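Local coordinates for protein Sqt1 (Chaetomium thermophilum, PDB 4ZOY) that probably acts as a WD40 beta-propeller chaperone in ribosome biogenesis, dedicated to capturing a nascent ribosomal protein while it is still being translated, at residues A9-H14 / V31-S36; S17-A22 / G456-V461; L203-V208 / H215-F220; V257-A262 / L334-S339. One frame throughout, in Å; residues are numbered along the deposited sequence.

Contact 1 of 4, residues A9-H14 / V31-S36; sequences AYFDGH and VATGGS
F11 makes the first approach to T33, with ring atom CE2 4.4 Å from T33 OG1. Its CG stands anti to the backbone N (chi1 172°), which sends the ring in under the turn that follows. F11 closes the short N-terminal strand 9-11, which pairs with strand 478-482 and completes the last blade as its outermost strand, the Velcro closure of a propeller. The chain then turns through G13, whose N sits 3.5 Å above the centre of the F11 ring plane. H14 comes next and ties this strand to the first blade. G13 and H14 form the GH dipeptide familiar from WD40 repeats. H14 NE2 meets T33 OG1 at 2.8 Å in a nearly straight hydrogen bond (174°), as in the His-Ser/Thr bond of these repeats. H14 CE1 lies 3.7 Å from G34 CA. On the other nitrogen, H14 ND1 is 2.9 Å from a water that donates a weak bond to S36 O. Y48 packs edge-to-face against both F11 and H14. Each imidazole nitrogen thus has one partner near the ring plane, T33 OG1 or the water, and together they fix the rotation of the buried ring.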
# COMPACT_ATOMS: atom_id res chain seq x y z
N ALA A 9 -18.18 -12.66 -6.55
CA ALA A 9 -19.07 -11.59 -6.12
C ALA A 9 -18.54 -10.28 -6.67
O ALA A 9 -17.39 -10.18 -7.10
CB ALA A 9 -19.17 -11.52 -4.60
N TYR A 10 -19.40 -9.28 -6.67
CA TYR A 10 -19.02 -7.98 -7.18
C TYR A 10 -19.80 -6.89 -6.49
O TYR A 10 -20.83 -7.14 -5.86
CB TYR A 10 -19.23 -7.90 -8.69
CG TYR A 10 -20.68 -7.85 -9.11
CD1 TYR A 10 -21.45 -9.00 -9.13
CD2 TYR A 10 -21.27 -6.66 -9.49
CE1 TYR A 10 -22.79 -8.96 -9.51
CE2 TYR A 10 -22.60 -6.61 -9.88
CZ TYR A 10 -23.35 -7.77 -9.88
OH TYR A 10 -24.67 -7.72 -10.26
N PHE A 11 -19.29 -5.67 -6.60
CA PHE A 11 -20.02 -4.50 -6.15
C PHE A 11 -19.85 -3.41 -7.19
O PHE A 11 -18.72 -3.02 -7.51
CB PHE A 11 -19.53 -4.03 -4.78
CG PHE A 11 -20.11 -2.72 -4.36
CD1 PHE A 11 -21.47 -2.59 -4.12
CD2 PHE A 11 -19.30 -1.61 -4.19
CE1 PHE A 11 -22.01 -1.37 -3.74
CE2 PHE A 11 -19.83 -0.39 -3.80
CZ PHE A 11 -21.18 -0.27 -3.57
N ASP A 12 -20.95 -2.92 -7.74
CA ASP A 12 -20.88 -1.95 -8.82
C ASP A 12 -21.43 -0.58 -8.43
O ASP A 12 -21.68 0.25 -9.31
CB ASP A 12 -21.62 -2.48 -10.05
CG ASP A 12 -23.11 -2.58 -9.83
OD1 ASP A 12 -23.53 -3.05 -8.75
OD2 ASP A 12 -23.88 -2.16 -10.73
N GLY A 13 -21.57 -0.33 -7.13
CA GLY A 13 -22.13 0.93 -6.65
C GLY A 13 -21.36 2.20 -6.97
O GLY A 13 -21.95 3.26 -7.16
N HIS A 14 -20.03 2.13 -7.01
CA HIS A 14 -19.25 3.30 -7.37
C HIS A 14 -19.59 3.77 -8.78
O HIS A 14 -19.76 2.95 -9.68
CB HIS A 14 -17.75 3.01 -7.27
CG HIS A 14 -17.26 2.75 -5.88
ND1 HIS A 14 -16.87 3.77 -5.03
CD2 HIS A 14 -17.09 1.60 -5.19
CE1 HIS A 14 -16.49 3.26 -3.88
NE2 HIS A 14 -16.60 1.94 -3.95
N VAL A 31 -14.54 -4.84 4.40
CA VAL A 31 -13.70 -4.13 3.44
C VAL A 31 -14.35 -2.81 3.06
O VAL A 31 -15.55 -2.75 2.81
CB VAL A 31 -13.47 -4.99 2.18
CG1 VAL A 31 -12.72 -4.21 1.14
CG2 VAL A 31 -12.73 -6.27 2.54
N ALA A 32 -13.55 -1.74 3.03
CA ALA A 32 -13.99 -0.43 2.59
C ALA A 32 -13.40 -0.09 1.24
O ALA A 32 -12.23 -0.36 0.98
CB ALA A 32 -13.62 0.63 3.62
N THR A 33 -14.21 0.52 0.37
CA THR A 33 -13.75 0.92 -0.96
C THR A 33 -14.08 2.38 -1.19
O THR A 33 -15.05 2.89 -0.64
CB THR A 33 -14.37 0.03 -2.06
OG1 THR A 33 -15.80 0.12 -2.01
CG2 THR A 33 -13.96 -1.42 -1.87
N GLY A 34 -13.28 3.06 -1.99
CA GLY A 34 -13.45 4.49 -2.13
C GLY A 34 -12.95 5.00 -3.47
O GLY A 34 -11.95 4.52 -4.01
N GLY A 35 -13.64 5.99 -4.02
CA GLY A 35 -13.15 6.57 -5.26
C GLY A 35 -13.89 7.80 -5.72
O GLY A 35 -14.35 8.63 -4.92
N SER A 36 -13.98 7.90 -7.05
CA SER A 36 -14.53 9.06 -7.74
C SER A 36 -15.93 8.77 -8.24
O SER A 36 -16.21 7.65 -8.68
CB SER A 36 -13.61 9.45 -8.89
OG SER A 36 -14.25 10.39 -9.76
O HOH W 1 -16.80 6.35 -6.35

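Contact 2 of 4, residues S17-A22 / G456-V461; sequences SVFAIA and GVLGFV
Strands 18-22 and 457-461 run almost parallel, 9° apart, with axes 6.3 Å from each other at closest approach and no hydrogen bond between them. They are the innermost strands of two neighbouring blades in an eight-bladed beta-propeller, the first and last such strands in the chain. Side chains therefore hold this face. I21 sits in the middle. Its CG1 is anti to the backbone N (chi1 180°), and the extended chain puts CD1 3.7 Å from V461 CG2. The two side chains meet at a slant, and V461 CG1 also comes up to I21 CG1. The other branch, I21 CG2, rests over the opposite backbone, 3.9 Å from F460 N. V470 and V472 of strand 468-473 continue the apolar layer beside I21. At the other end F19 and L458 lie alongside each other and point the same way, with F19 CD1 3.7 Å from L458 CD1. S17 CB backs one face of the F19 ring, toward its rim, while S17 OG is bonded to D474. Each strand bears a classic beta bulge here: F19 and A20 both face G34, and L458 and G459 both face V472. V18 O is buried and has no polar partner in the model. The methyl L458 CD1 lies 3.4 Å from V18 O.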
# COMPACT_ATOMS: atom_id res chain seq x y z
N SER A 17 -14.08 5.57 -11.09
CA SER A 17 -12.86 4.94 -10.58
C SER A 17 -12.86 4.66 -9.10
O SER A 17 -13.12 5.54 -8.28
CB SER A 17 -11.65 5.82 -10.89
OG SER A 17 -11.60 6.18 -12.26
N VAL A 18 -12.55 3.41 -8.75
CA VAL A 18 -12.40 3.03 -7.35
C VAL A 18 -10.90 3.00 -7.05
O VAL A 18 -10.18 2.08 -7.46
CB VAL A 18 -13.05 1.66 -7.05
CG1 VAL A 18 -13.30 1.54 -5.55
CG2 VAL A 18 -14.39 1.51 -7.80
N PHE A 19 -10.43 4.04 -6.35
CA PHE A 19 -9.00 4.27 -6.16
C PHE A 19 -8.41 3.58 -4.94
O PHE A 19 -7.21 3.32 -4.91
CB PHE A 19 -8.70 5.77 -6.01
CG PHE A 19 -8.92 6.57 -7.27
CD1 PHE A 19 -8.22 6.28 -8.42
CD2 PHE A 19 -9.79 7.64 -7.27
CE1 PHE A 19 -8.40 7.04 -9.57
CE2 PHE A 19 -9.98 8.40 -8.41
CZ PHE A 19 -9.28 8.09 -9.56
N ALA A 20 -9.25 3.32 -3.94
CA ALA A 20 -8.75 2.93 -2.63
C ALA A 20 -9.52 1.78 -2.03
O ALA A 20 -10.73 1.62 -2.27
CB ALA A 20 -8.78 4.13 -1.69
N ILE A 21 -8.82 0.98 -1.22
CA ILE A 21 -9.45 -0.13 -0.53
C ILE A 21 -8.71 -0.40 0.78
O ILE A 21 -7.48 -0.28 0.85
CB ILE A 21 -9.49 -1.40 -1.41
CG1 ILE A 21 -10.15 -2.57 -0.69
CG2 ILE A 21 -8.10 -1.76 -1.94
CD1 ILE A 21 -10.53 -3.75 -1.63
N ALA A 22 -9.48 -0.71 1.82
CA ALA A 22 -8.91 -1.08 3.10
C ALA A 22 -9.65 -2.27 3.67
O ALA A 22 -10.83 -2.48 3.37
CB ALA A 22 -8.95 0.08 4.06
N GLY A 456 -8.67 -1.53 -15.67
CA GLY A 456 -7.39 -1.63 -14.97
C GLY A 456 -7.63 -1.84 -13.48
O GLY A 456 -8.53 -1.24 -12.89
N VAL A 457 -6.80 -2.68 -12.85
CA VAL A 457 -6.95 -2.92 -11.42
C VAL A 457 -6.07 -1.96 -10.63
O VAL A 457 -4.85 -1.97 -10.78
CB VAL A 457 -6.57 -4.36 -11.04
CG1 VAL A 457 -6.94 -4.63 -9.58
CG2 VAL A 457 -7.27 -5.35 -11.97
N LEU A 458 -6.72 -1.12 -9.82
CA LEU A 458 -6.02 -0.04 -9.10
C LEU A 458 -5.55 -0.44 -7.70
O LEU A 458 -4.74 0.25 -7.11
CB LEU A 458 -6.91 1.20 -9.01
CG LEU A 458 -7.32 1.80 -10.35
CD1 LEU A 458 -8.25 2.99 -10.15
CD2 LEU A 458 -6.10 2.19 -11.20
N GLY A 459 -6.07 -1.55 -7.17
CA GLY A 459 -5.67 -1.97 -5.85
C GLY A 459 -6.34 -3.27 -5.48
O GLY A 459 -7.24 -3.75 -6.19
N PHE A 460 -5.90 -3.86 -4.37
CA PHE A 460 -6.54 -5.05 -3.83
C PHE A 460 -6.16 -5.24 -2.37
O PHE A 460 -5.17 -4.68 -1.88
CB PHE A 460 -6.18 -6.31 -4.63
CG PHE A 460 -4.72 -6.69 -4.57
CD1 PHE A 460 -4.25 -7.50 -3.55
CD2 PHE A 460 -3.84 -6.25 -5.54
CE1 PHE A 460 -2.91 -7.85 -3.48
CE2 PHE A 460 -2.50 -6.59 -5.48
CZ PHE A 460 -2.04 -7.39 -4.44
N VAL A 461 -6.98 -6.02 -1.68
CA VAL A 461 -6.59 -6.61 -0.40
C VAL A 461 -6.78 -8.12 -0.49
O VAL A 461 -7.56 -8.61 -1.31
CB VAL A 461 -7.41 -6.05 0.77
CG1 VAL A 461 -7.11 -4.56 0.98
CG2 VAL A 461 -8.91 -6.27 0.56

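Contact 3 of 4, residues L203-V208 / H215-F220; sequences LLLATV and HVYDVF
T207 and Y217 meet at about a right angle, with the threonine at the edge of the ring. T207 OG1 stands between the backbone N and the carbonyl carbon (chi1 68°), which brings it 2.8 Å from Y217 OH. T207 OG1 is hydrogen-bonded to H189, as in the His-Ser/Thr-Trp network of WD40 repeats, with tyrosine for tryptophan. T207 CG2 lies in the plane of the Y217 ring, 3.6 Å from Y217 CE2. On the same face of the sheet L205 crosses Y217 at a slant, and L205 CB touches V219 CG2 at 3.7 Å. These strands form a beta hairpin, the two middle strands of a propeller blade. Y217 and D218 occupy the place of the WD dipeptide. T207 and H215 form a hydrogen-bonded pair; T207 N to H215 O is 2.9 Å and nearly straight (171°). L205 and Y217 pair in the same way. On the opposite face V216 spreads its branches, CG2 to A206 CB at 3.8 Å and CG1 to L204 CB at 3.9 Å. D218 centres an inverse gamma turn; its OD1 takes A223 N, its OD2 A224 N. A water donates to L203 O and D218 OD1 and accepts from F220 N.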
# COMPACT_ATOMS: atom_id res chain seq x y z
N LEU A 203 8.52 2.62 14.64
CA LEU A 203 9.21 3.79 15.18
C LEU A 203 9.71 4.76 14.11
O LEU A 203 9.94 5.94 14.38
CB LEU A 203 10.39 3.36 16.06
CG LEU A 203 10.00 2.62 17.32
CD1 LEU A 203 11.25 2.22 18.10
CD2 LEU A 203 9.08 3.49 18.18
N LEU A 204 9.91 4.25 12.90
CA LEU A 204 10.39 5.04 11.79
C LEU A 204 9.36 5.08 10.67
O LEU A 204 8.66 4.09 10.43
CB LEU A 204 11.71 4.47 11.24
CG LEU A 204 12.86 4.47 12.25
CD1 LEU A 204 14.09 3.81 11.62
CD2 LEU A 204 13.15 5.90 12.67
N LEU A 205 9.28 6.21 9.99
CA LEU A 205 8.37 6.38 8.86
C LEU A 205 9.18 6.88 7.67
O LEU A 205 9.72 7.98 7.71
CB LEU A 205 7.24 7.35 9.21
CG LEU A 205 6.29 7.74 8.09
CD1 LEU A 205 5.51 6.53 7.58
CD2 LEU A 205 5.36 8.83 8.58
N ALA A 206 9.27 6.06 6.63
CA ALA A 206 10.01 6.42 5.43
C ALA A 206 9.07 6.92 4.35
O ALA A 206 8.12 6.23 4.00
CB ALA A 206 10.80 5.23 4.92
N THR A 207 9.33 8.12 3.84
CA THR A 207 8.51 8.67 2.77
C THR A 207 9.36 9.19 1.63
O THR A 207 10.53 9.57 1.80
CB THR A 207 7.58 9.80 3.27
OG1 THR A 207 8.36 10.94 3.67
CG2 THR A 207 6.75 9.31 4.46
N VAL A 208 8.78 9.17 0.44
CA VAL A 208 9.48 9.57 -0.78
C VAL A 208 8.65 10.56 -1.57
O VAL A 208 7.45 10.70 -1.34
CB VAL A 208 9.81 8.36 -1.66
CG1 VAL A 208 10.82 7.47 -0.96
CG2 VAL A 208 8.54 7.58 -2.03
N HIS A 215 12.98 10.81 3.14
CA HIS A 215 13.16 11.16 4.54
C HIS A 215 12.60 10.05 5.41
O HIS A 215 11.52 9.52 5.12
CB HIS A 215 12.51 12.50 4.88
CG HIS A 215 13.10 13.64 4.13
ND1 HIS A 215 14.35 14.15 4.44
CD2 HIS A 215 12.66 14.34 3.05
CE1 HIS A 215 14.63 15.13 3.60
NE2 HIS A 215 13.63 15.26 2.75
N VAL A 216 13.33 9.70 6.45
CA VAL A 216 12.88 8.67 7.36
C VAL A 216 12.74 9.29 8.75
O VAL A 216 13.74 9.59 9.41
CB VAL A 216 13.84 7.47 7.39
CG1 VAL A 216 13.28 6.39 8.29
CG2 VAL A 216 14.06 6.92 5.97
N TYR A 217 11.49 9.50 9.17
CA TYR A 217 11.20 10.30 10.35
C TYR A 217 11.25 9.51 11.63
O TYR A 217 10.75 8.39 11.72
CB TYR A 217 9.83 10.97 10.24
CG TYR A 217 9.57 11.61 8.91
CD1 TYR A 217 10.13 12.84 8.57
CD2 TYR A 217 8.78 10.96 7.97
CE1 TYR A 217 9.89 13.41 7.33
CE2 TYR A 217 8.55 11.51 6.74
CZ TYR A 217 9.10 12.73 6.42
OH TYR A 217 8.86 13.26 5.17
N ASP A 218 11.86 10.13 12.64
CA ASP A 218 11.87 9.63 14.01
C ASP A 218 10.57 10.00 14.73
O ASP A 218 10.54 10.93 15.53
CB ASP A 218 13.08 10.22 14.76
CG ASP A 218 13.19 9.73 16.19
OD1 ASP A 218 12.84 8.57 16.47
OD2 ASP A 218 13.65 10.53 17.04
N VAL A 219 9.51 9.27 14.42
CA VAL A 219 8.16 9.75 14.72
C VAL A 219 7.90 9.91 16.22
O VAL A 219 7.21 10.86 16.64
CB VAL A 219 7.11 8.81 14.10
CG1 VAL A 219 5.71 9.16 14.59
CG2 VAL A 219 7.18 8.90 12.58
N PHE A 220 8.45 9.01 17.02
CA PHE A 220 8.17 9.03 18.46
C PHE A 220 9.37 9.42 19.31
O PHE A 220 9.33 9.25 20.53
CB PHE A 220 7.64 7.66 18.88
CG PHE A 220 6.37 7.27 18.16
CD1 PHE A 220 5.16 7.86 18.48
CD2 PHE A 220 6.40 6.36 17.13
CE1 PHE A 220 3.99 7.52 17.80
CE2 PHE A 220 5.25 6.00 16.44
CZ PHE A 220 4.04 6.59 16.77
O HOH W 2 10.57 7.04 16.85

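Contact 4 of 4, residues V257-A262 / L334-S339; sequences VSPTGA and LAFSPS
S258 lies over one face of the F336 ring, with V257 C reaching the ring obliquely, and this is the close part of the contact. S258 CB stands over the ring in a CH-pi contact, 3.8 Å from the F336 centroid and only 9° off its normal. S258 N approaches the same ring, 3.6 Å from F336 CD2. V257 C comes equally near to that atom. F336 CG is anti to its own carbonyl carbon (chi1 -74°), and this lays the ring along the neighbouring chain. A256, V263 and A265 of the adjoining strands also touch F336. S258 OG is hydrogen-bonded to V263 N. The two segments belong to adjacent propeller blades. Each holds a Ser-Pro step just after the innermost strand, and V257-A262 turns there into the second strand of its blade. S258 to G261 makes a type I beta turn, closed by G261 N to S258 O at 2.9 Å. The solvent side, where P259 and P338 are both exposed, has few contacts. P259 crosses F336 at about a right angle, with P259 CD 3.8 Å from F336 CB. One approach here is close, P259 CG to S337 O at 3.2 Å. The contact thins out at P338 O, 3.9 Å from P259 CG. No hydrogen bond joins the two segments, and S337 OG turns instead to G392 O and A340 N.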
# COMPACT_ATOMS: atom_id res chain seq x y z
N VAL A 257 10.07 -1.02 3.64
CA VAL A 257 11.08 -1.27 4.66
C VAL A 257 11.19 -2.78 4.91
O VAL A 257 10.19 -3.48 4.90
CB VAL A 257 10.73 -0.52 5.97
CG1 VAL A 257 11.78 -0.81 7.04
CG2 VAL A 257 10.67 0.98 5.71
N SER A 258 12.41 -3.28 5.11
CA SER A 258 12.64 -4.72 5.26
C SER A 258 12.10 -5.23 6.60
O SER A 258 11.90 -4.45 7.52
CB SER A 258 14.13 -5.03 5.13
OG SER A 258 14.85 -4.53 6.24
N PRO A 259 11.86 -6.55 6.70
CA PRO A 259 11.23 -7.09 7.91
C PRO A 259 12.02 -6.89 9.20
O PRO A 259 11.41 -6.90 10.26
CB PRO A 259 11.10 -8.59 7.61
CG PRO A 259 11.16 -8.70 6.15
CD PRO A 259 11.93 -7.55 5.61
N THR A 260 13.34 -6.74 9.11
CA THR A 260 14.13 -6.47 10.32
C THR A 260 14.27 -4.98 10.59
O THR A 260 14.84 -4.58 11.61
CB THR A 260 15.54 -7.04 10.21
OG1 THR A 260 16.21 -6.42 9.11
CG2 THR A 260 15.50 -8.55 10.02
N GLY A 261 13.78 -4.15 9.67
CA GLY A 261 13.97 -2.72 9.76
C GLY A 261 15.36 -2.23 9.41
O GLY A 261 15.66 -1.06 9.59
N ALA A 262 16.21 -3.11 8.88
CA ALA A 262 17.60 -2.75 8.62
C ALA A 262 17.80 -1.89 7.38
O ALA A 262 18.77 -1.13 7.30
CB ALA A 262 18.46 -4.02 8.49
N LEU A 334 6.83 -1.76 -4.40
CA LEU A 334 7.96 -2.47 -3.81
C LEU A 334 7.47 -3.26 -2.61
O LEU A 334 6.69 -2.73 -1.81
CB LEU A 334 9.05 -1.50 -3.33
CG LEU A 334 9.98 -0.86 -4.35
CD1 LEU A 334 10.72 0.32 -3.71
CD2 LEU A 334 10.93 -1.92 -4.84
N ALA A 335 7.93 -4.49 -2.47
CA ALA A 335 7.61 -5.27 -1.28
C ALA A 335 8.73 -6.21 -0.91
O ALA A 335 9.24 -6.96 -1.75
CB ALA A 335 6.33 -6.05 -1.49
N PHE A 336 9.14 -6.16 0.36
CA PHE A 336 9.99 -7.19 0.93
C PHE A 336 9.15 -8.38 1.36
O PHE A 336 8.08 -8.21 1.95
CB PHE A 336 10.76 -6.66 2.14
CG PHE A 336 11.89 -5.72 1.80
CD1 PHE A 336 13.17 -6.20 1.56
CD2 PHE A 336 11.67 -4.35 1.75
CE1 PHE A 336 14.22 -5.33 1.27
CE2 PHE A 336 12.71 -3.48 1.46
CZ PHE A 336 13.99 -3.97 1.22
N SER A 337 9.64 -9.58 1.08
CA SER A 337 9.00 -10.76 1.62
C SER A 337 9.10 -10.75 3.14
O SER A 337 10.15 -10.41 3.68
CB SER A 337 9.64 -12.03 1.07
OG SER A 337 9.16 -13.18 1.75
N PRO A 338 8.02 -11.13 3.83
CA PRO A 338 8.06 -11.15 5.29
C PRO A 338 8.99 -12.22 5.84
O PRO A 338 9.42 -12.08 6.99
CB PRO A 338 6.60 -11.44 5.68
CG PRO A 338 6.04 -12.17 4.51
CD PRO A 338 6.71 -11.55 3.30
N SER A 339 9.31 -13.26 5.07
CA SER A 339 10.15 -14.33 5.62
C SER A 339 11.13 -15.00 4.65
O SER A 339 11.88 -15.88 5.06
CB SER A 339 9.25 -15.41 6.23
OG SER A 339 8.41 -15.97 5.24

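How the contacts relate
From the N terminus, contact 1 closes first, a short loop of 16 residues between 9-14 and 31-36. Contact 2 opens inside that loop at 17-22, so the two cross. They also touch through strands 18-23 and 30-36, where S36 N lies 2.8 Å from S17 O. Contact 2 closes only at 456-461 and spans most of the chain. Contacts 3 and 4 fall within that span, one after the other, across the centre of the chain from contacts 1 and 2. Contact 3 stays within one blade. Contact 4 joins the next two blades. Contacts 1 and 2 tie the first blade to the last, where the propeller ring closes.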